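Local structure of uncharacterized protein lp_2219 (Lactobacillus plantarum, 3HFQ) at residues A242-L247 / P288-L293; Y261-V266 / I278-T283. The protein is of unknown function but folds as a seven-bladed beta-propeller of the lactonase family, so an activity on lactones is possible though unproven. The protein carries 1 engineered substitution. All coordinates share one frame; numbering follows the deposited sequence.

Interaction 1: A242-L247 / P288-L293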
loop_
_atom_site.group_PDB
_atom_site.type_symbol
_atom_site.label_atom_id
_atom_site.label_comp_id
_atom_site.label_asym_id
_atom_site.label_seq_id
_atom_site.Cartn_x
_atom_site.Cartn_y
_atom_site.Cartn_z
ATOM N N ALA A 242 8.743 -0.114 -9.065
ATOM C CA ALA A 242 7.609 0.739 -8.725
ATOM C C ALA A 242 7.059 0.186 -7.410
ATOM O O ALA A 242 7.213 -1.002 -7.129
ATOM C CB ALA A 242 6.557 0.684 -9.825
ATOM N N ALA A 243 6.425 1.030 -6.601
ATOM C CA ALA A 243 5.915 0.562 -5.314
ATOM C C ALA A 243 4.458 0.895 -5.014
ATOM O O ALA A 243 3.561 0.092 -5.279
ATOM C CB ALA A 243 6.811 1.089 -4.185
ATOM N N ALA A 244 4.228 2.074 -4.443
ATOM C CA ALA A 244 2.882 2.502 -4.082
ATOM C C ALA A 244 2.172 3.204 -5.226
ATOM O O ALA A 244 2.810 3.799 -6.092
ATOM C CB ALA A 244 2.940 3.419 -2.870
ATOM N N ILE A 245 0.846 3.132 -5.222
ATOM C CA ILE A 245 0.046 3.774 -6.257
ATOM C C ILE A 245 -1.201 4.377 -5.607
ATOM O O ILE A 245 -1.888 3.717 -4.828
ATOM C CB ILE A 245 -0.324 2.757 -7.377
ATOM C CG1 ILE A 245 -1.067 3.467 -8.512
ATOM C CG2 ILE A 245 -1.145 1.614 -6.808
ATOM C CD1 ILE A 245 -1.141 2.636 -9.790
ATOM N N ARG A 246 -1.468 5.644 -5.912
ATOM C CA ARG A 246 -2.609 6.355 -5.330
ATOM C C ARG A 246 -3.405 7.117 -6.383
ATOM O O ARG A 246 -2.870 7.506 -7.415
ATOM C CB ARG A 246 -2.121 7.357 -4.286
ATOM C CG ARG A 246 -1.198 6.778 -3.232
ATOM C CD ARG A 246 -1.955 5.922 -2.232
ATOM N NE ARG A 246 -1.084 5.538 -1.126
ATOM C CZ ARG A 246 -1.454 4.762 -0.114
ATOM N NH1 ARG A 246 -2.691 4.278 -0.062
ATOM N NH2 ARG A 246 -0.586 4.477 0.850
ATOM N N LEU A 247 -4.682 7.350 -6.105
ATOM C CA LEU A 247 -5.539 8.076 -7.033
ATOM C C LEU A 247 -6.261 9.178 -6.268
ATOM O O LEU A 247 -6.751 8.951 -5.162
ATOM C CB LEU A 247 -6.561 7.119 -7.651
ATOM C CG LEU A 247 -7.483 7.648 -8.751
ATOM C CD1 LEU A 247 -6.679 7.921 -10.018
ATOM C CD2 LEU A 247 -8.569 6.616 -9.034
ATOM N N PRO A 288 11.597 5.276 -2.169
ATOM C CA PRO A 288 10.280 5.710 -1.689
ATOM C C PRO A 288 9.268 4.562 -1.824
ATOM O O PRO A 288 8.581 4.437 -2.843
ATOM C CB PRO A 288 9.950 6.888 -2.604
ATOM C CG PRO A 288 10.655 6.515 -3.893
ATOM C CD PRO A 288 11.984 6.023 -3.381
ATOM N N ARG A 289 9.176 3.740 -0.783
ATOM C CA ARG A 289 8.280 2.586 -0.776
ATOM C C ARG A 289 6.803 2.921 -0.577
ATOM O O ARG A 289 5.933 2.138 -0.956
ATOM C CB ARG A 289 8.747 1.591 0.291
ATOM C CG ARG A 289 7.973 0.278 0.339
ATOM C CD ARG A 289 8.802 -0.789 1.046
ATOM N NE ARG A 289 8.001 -1.934 1.471
ATOM C CZ ARG A 289 8.436 -3.188 1.477
ATOM N NH1 ARG A 289 9.668 -3.466 1.072
ATOM N NH2 ARG A 289 7.644 -4.166 1.897
ATOM N N ASP A 290 6.509 4.074 0.015
ATOM C CA ASP A 290 5.114 4.459 0.205
ATOM C C ASP A 290 4.962 5.969 0.307
ATOM O O ASP A 290 5.916 6.687 0.606
ATOM C CB ASP A 290 4.527 3.791 1.457
ATOM C CG ASP A 290 3.002 3.845 1.491
ATOM O OD1 ASP A 290 2.383 3.918 0.408
ATOM O OD2 ASP A 290 2.419 3.794 2.597
ATOM N N PHE A 291 3.746 6.432 0.051
ATOM C CA PHE A 291 3.401 7.845 0.104
ATOM C C PHE A 291 1.885 7.903 0.019
ATOM O O PHE A 291 1.243 6.895 -0.258
ATOM C CB PHE A 291 3.988 8.593 -1.102
ATOM C CG PHE A 291 3.306 8.271 -2.413
ATOM C CD1 PHE A 291 3.654 7.131 -3.139
ATOM C CD2 PHE A 291 2.278 9.082 -2.895
ATOM C CE1 PHE A 291 2.989 6.803 -4.317
ATOM C CE2 PHE A 291 1.604 8.760 -4.077
ATOM C CZ PHE A 291 1.962 7.615 -4.789
ATOM N N ASP A 292 1.312 9.076 0.265
ATOM C CA ASP A 292 -0.128 9.243 0.140
ATOM C C ASP A 292 -0.494 10.714 0.181
ATOM O O ASP A 292 0.276 11.543 0.669
ATOM C CB ASP A 292 -0.878 8.497 1.251
ATOM C CG ASP A 292 -2.355 8.291 0.922
ATOM O OD1 ASP A 292 -2.751 8.534 -0.243
ATOM O OD2 ASP A 292 -3.119 7.874 1.821
ATOM N N LEU A 293 -1.662 11.035 -0.365
ATOM C CA LEU A 293 -2.157 12.401 -0.350
ATOM C C LEU A 293 -2.768 12.559 1.032
ATOM O O LEU A 293 -3.207 11.573 1.625
ATOM C CB LEU A 293 -3.249 12.599 -1.409
ATOM C CG LEU A 293 -2.859 12.721 -2.886
ATOM C CD1 LEU A 293 -2.205 11.439 -3.379
ATOM C CD2 LEU A 293 -4.116 13.023 -3.696
HETATM O O HOH W 1 -0.149 3.315 3.249
#

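Interaction 2: Y261-V266 / I278-T283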
loop_
_atom_site.group_PDB
_atom_site.type_symbol
_atom_site.label_atom_id
_atom_site.label_comp_id
_atom_site.label_asym_id
_atom_site.label_seq_id
_atom_site.Cartn_x
_atom_site.Cartn_y
_atom_site.Cartn_z
ATOM N N TYR A 261 14.887 5.169 -9.299
ATOM C CA TYR A 261 14.874 6.454 -9.987
ATOM C C TYR A 261 14.474 7.477 -8.922
ATOM O O TYR A 261 14.670 8.684 -9.079
ATOM C CB TYR A 261 13.854 6.443 -11.134
ATOM C CG TYR A 261 13.973 7.632 -12.064
ATOM C CD1 TYR A 261 15.171 7.906 -12.724
ATOM C CD2 TYR A 261 12.894 8.488 -12.276
ATOM C CE1 TYR A 261 15.291 9.008 -13.567
ATOM C CE2 TYR A 261 13.004 9.590 -13.114
ATOM C CZ TYR A 261 14.205 9.843 -13.758
ATOM O OH TYR A 261 14.317 10.932 -14.588
ATOM N N ASN A 262 13.909 6.959 -7.835
ATOM C CA ASN A 262 13.485 7.748 -6.683
ATOM C C ASN A 262 12.637 8.982 -6.971
ATOM O O ASN A 262 13.030 10.114 -6.667
ATOM C CB ASN A 262 14.711 8.145 -5.848
ATOM C CG ASN A 262 15.481 6.941 -5.339
ATOM O OD1 ASN A 262 14.901 5.885 -5.074
ATOM N ND2 ASN A 262 16.793 7.096 -5.185
ATOM N N THR A 263 11.457 8.759 -7.536
ATOM C CA THR A 263 10.545 9.853 -7.846
ATOM C C THR A 263 9.110 9.412 -7.648
ATOM O O THR A 263 8.826 8.247 -7.375
ATOM C CB THR A 263 10.610 10.261 -9.328
ATOM O OG1 THR A 263 10.153 9.159 -10.124
ATOM C CG2 THR A 263 12.023 10.631 -9.741
ATOM N N LEU A 264 8.212 10.378 -7.782
ATOM C CA LEU A 264 6.790 10.118 -7.755
ATOM C C LEU A 264 6.451 10.531 -9.176
ATOM O O LEU A 264 6.843 11.616 -9.615
ATOM C CB LEU A 264 6.044 11.019 -6.766
ATOM C CG LEU A 264 6.222 10.795 -5.261
ATOM C CD1 LEU A 264 5.124 11.554 -4.523
ATOM C CD2 LEU A 264 6.140 9.308 -4.931
ATOM N N ALA A 265 5.779 9.659 -9.917
ATOM C CA ALA A 265 5.396 9.983 -11.284
ATOM C C ALA A 265 3.909 10.299 -11.236
ATOM O O ALA A 265 3.129 9.554 -10.649
ATOM C CB ALA A 265 5.661 8.801 -12.208
ATOM N N VAL A 266 3.525 11.411 -11.849
ATOM C CA VAL A 266 2.136 11.840 -11.852
ATOM C C VAL A 266 1.511 11.652 -13.226
ATOM O O VAL A 266 2.086 12.060 -14.244
ATOM C CB VAL A 266 2.025 13.328 -11.471
ATOM C CG1 VAL A 266 0.569 13.708 -11.282
ATOM C CG2 VAL A 266 2.834 13.601 -10.207
ATOM N N ILE A 278 2.529 13.423 -16.619
ATOM C CA ILE A 278 2.644 14.875 -16.626
ATOM C C ILE A 278 3.743 15.408 -15.711
ATOM O O ILE A 278 4.082 16.591 -15.775
ATOM C CB ILE A 278 1.303 15.557 -16.252
ATOM C CG1 ILE A 278 0.891 15.177 -14.830
ATOM C CG2 ILE A 278 0.215 15.148 -17.241
ATOM C CD1 ILE A 278 -0.239 16.025 -14.286
ATOM N N GLN A 279 4.302 14.548 -14.863
ATOM C CA GLN A 279 5.369 14.980 -13.964
ATOM C C GLN A 279 6.157 13.851 -13.297
ATOM O O GLN A 279 5.616 12.793 -12.980
ATOM C CB GLN A 279 4.803 15.907 -12.871
ATOM C CG GLN A 279 5.840 16.332 -11.819
ATOM C CD GLN A 279 5.279 17.260 -10.746
ATOM O OE1 GLN A 279 4.145 17.099 -10.297
ATOM N NE2 GLN A 279 6.089 18.223 -10.315
ATOM N N GLN A 280 7.449 14.101 -13.110
ATOM C CA GLN A 280 8.370 13.187 -12.438
ATOM C C GLN A 280 9.064 14.091 -11.419
ATOM O O GLN A 280 9.751 15.036 -11.802
ATOM C CB GLN A 280 9.414 12.630 -13.413
ATOM C CG GLN A 280 8.924 11.533 -14.354
ATOM C CD GLN A 280 8.880 10.159 -13.706
ATOM O OE1 GLN A 280 8.620 9.156 -14.377
ATOM N NE2 GLN A 280 9.132 10.102 -12.399
ATOM N N ILE A 281 8.876 13.823 -10.130
ATOM C CA ILE A 281 9.492 14.659 -9.102
ATOM C C ILE A 281 10.233 13.831 -8.061
ATOM O O ILE A 281 9.707 12.851 -7.533
ATOM C CB ILE A 281 8.428 15.556 -8.418
ATOM C CG1 ILE A 281 9.097 16.497 -7.413
ATOM C CG2 ILE A 281 7.363 14.690 -7.752
ATOM C CD1 ILE A 281 8.197 17.622 -6.941
ATOM N N SER A 282 11.472 14.223 -7.779
ATOM C CA SER A 282 12.295 13.510 -6.814
ATOM C C SER A 282 11.637 13.428 -5.443
ATOM O O SER A 282 10.941 14.354 -5.024
ATOM C CB SER A 282 13.656 14.201 -6.677
ATOM O OG SER A 282 14.426 13.607 -5.646
ATOM N N THR A 283 11.864 12.315 -4.749
ATOM C CA THR A 283 11.320 12.127 -3.410
ATOM C C THR A 283 12.319 12.628 -2.360
ATOM O O THR A 283 12.076 12.526 -1.160
ATOM C CB THR A 283 10.986 10.643 -3.141
ATOM O OG1 THR A 283 12.162 9.837 -3.298
ATOM C CG2 THR A 283 9.911 10.161 -4.112
HETATM O O HOH W 2 15.445 11.368 -7.046
#

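Interaction 1: A242-L247 / P288-L293
Arg246 reaches across from the innermost strand of one propeller blade to Asp290, Phe291 and Asp292 on the innermost strand of the next. The two strands run nearly parallel, 11° apart, but their axes stay 6.5 Å from each other, and side chains rather than a backbone ladder bridge the gap around the central channel of the seven-bladed beta-propeller. The polar part centres on the guanidinium. Arg246 NE donates to Phe291 O at 2.8 Å, in the carbonyl plane though tilted slightly from the guanidinium plane, and NH2 adds a weak bond to the same oxygen, so one backbone acceptor is gripped twice. NH2 also makes a salt bridge to Asp290 OD1, its hydrogen bond weak and bent. The carboxylate of Asp292 instead stacks over one guanidinium face, planes 17° apart; no N-H of the arginine points at it, and Asp292 OD1 takes the N-H of Leu293. The two carboxylates and the carbonyl oxygen probably hold the guanidinium's orientation. Asp290 has a second task: its OD2 accepts from the backbone N of Val337, on the strand that ends the fold. The apolar part is built on the Phe291 ring, between Ala244 and the aliphatic part of Arg246. The Arg246 chain, bent at chi2 (-74°), lays CG 3.5 Å from CE2 of the Phe291 ring, which stands almost perpendicular to the guanidinium. Phe291 CE1 comes 3.7 Å from Ala244 CB, while the Ala244 carbonyl oxygen sits at the ring edge. Tyr255 and Val300, from the second strands of the two blades, also touch the ring. Toward the loop end, Ala243 CB packs on Arg289 O at 3.5 Å. A water closes the salt-bridge network, accepting from Arg246 NH2 at 2.7 Å and donating to Asp290 OD2 at 2.7 Å.

Interaction 2: Y261-V266 / I278-T283
Leu264 and Ile281 form a hydrogen-bonded antiparallel pair, Leu264 N to Ile281 O at 2.9 Å and Ile281 N to Leu264 O at 3.0 Å, near the open end of the hairpin made by the outer two strands of a blade. The ladder is tight: Val266 N meets Gln279 O at 2.7 Å, nearly straight. At Val266 the register slips, because both Ile278 N (2.8 Å from Val266 O) and, weakly, Gln279 N turn to its carbonyl oxygen; this is a classic beta bulge. Strand 263-266 and Thr283 are buried. CG2 of Ile281 lies 4.0 Å from Leu264 CB, and Thr283 CG2 rests against CG of Leu264; Tyr313 of the next blade touches both leucine and threonine. Val266 sends its two methyls different ways: CG1, anti to the backbone N (chi1 -172°), meets CG1 of Ile278, and CG2 lies alongside Gln279, whose OE1 is taken up by Leu322 N. Strand 278-282, with Tyr261 and Asn262, is instead partly exposed. The Gln280 side chain folds over Ala265 CB, and the end of its amide approaches the Tyr261 ring edge with the planes almost perpendicular. Past the last pair, Thr283 N bonds to Asn262 O at 3.1 Å from above the carbonyl plane, and a water joins that same oxygen to Ser282 OG, which also bonds to Glu284 N. With Asn262 and Thr263 also forming a G1 bulge opposite Asn258, the whole is the outer hairpin of a four-stranded, antiparallel propeller blade.

Both interactions involve the blade that spans strands 241-247 to 275-282, but at different depths. Interaction 1 is buried, its centre about 7 Å from the centre of the chain, and joins this blade to its successor; interaction 2, its centre about 17 Å from the centre of the chain and only partly buried, binds two strands within the blade. Their chemistry differs accordingly: charge pairing and a ring between separate sheets near the axis, a backbone ladder at the rim. The two sites touch by apolar packing: Pro288 CB on Thr283 CG2 at 3.6 Å, at the connection between the blades, and Phe291 CD1 on Leu264 CD2 at 3.8 Å, between strands of the two blades.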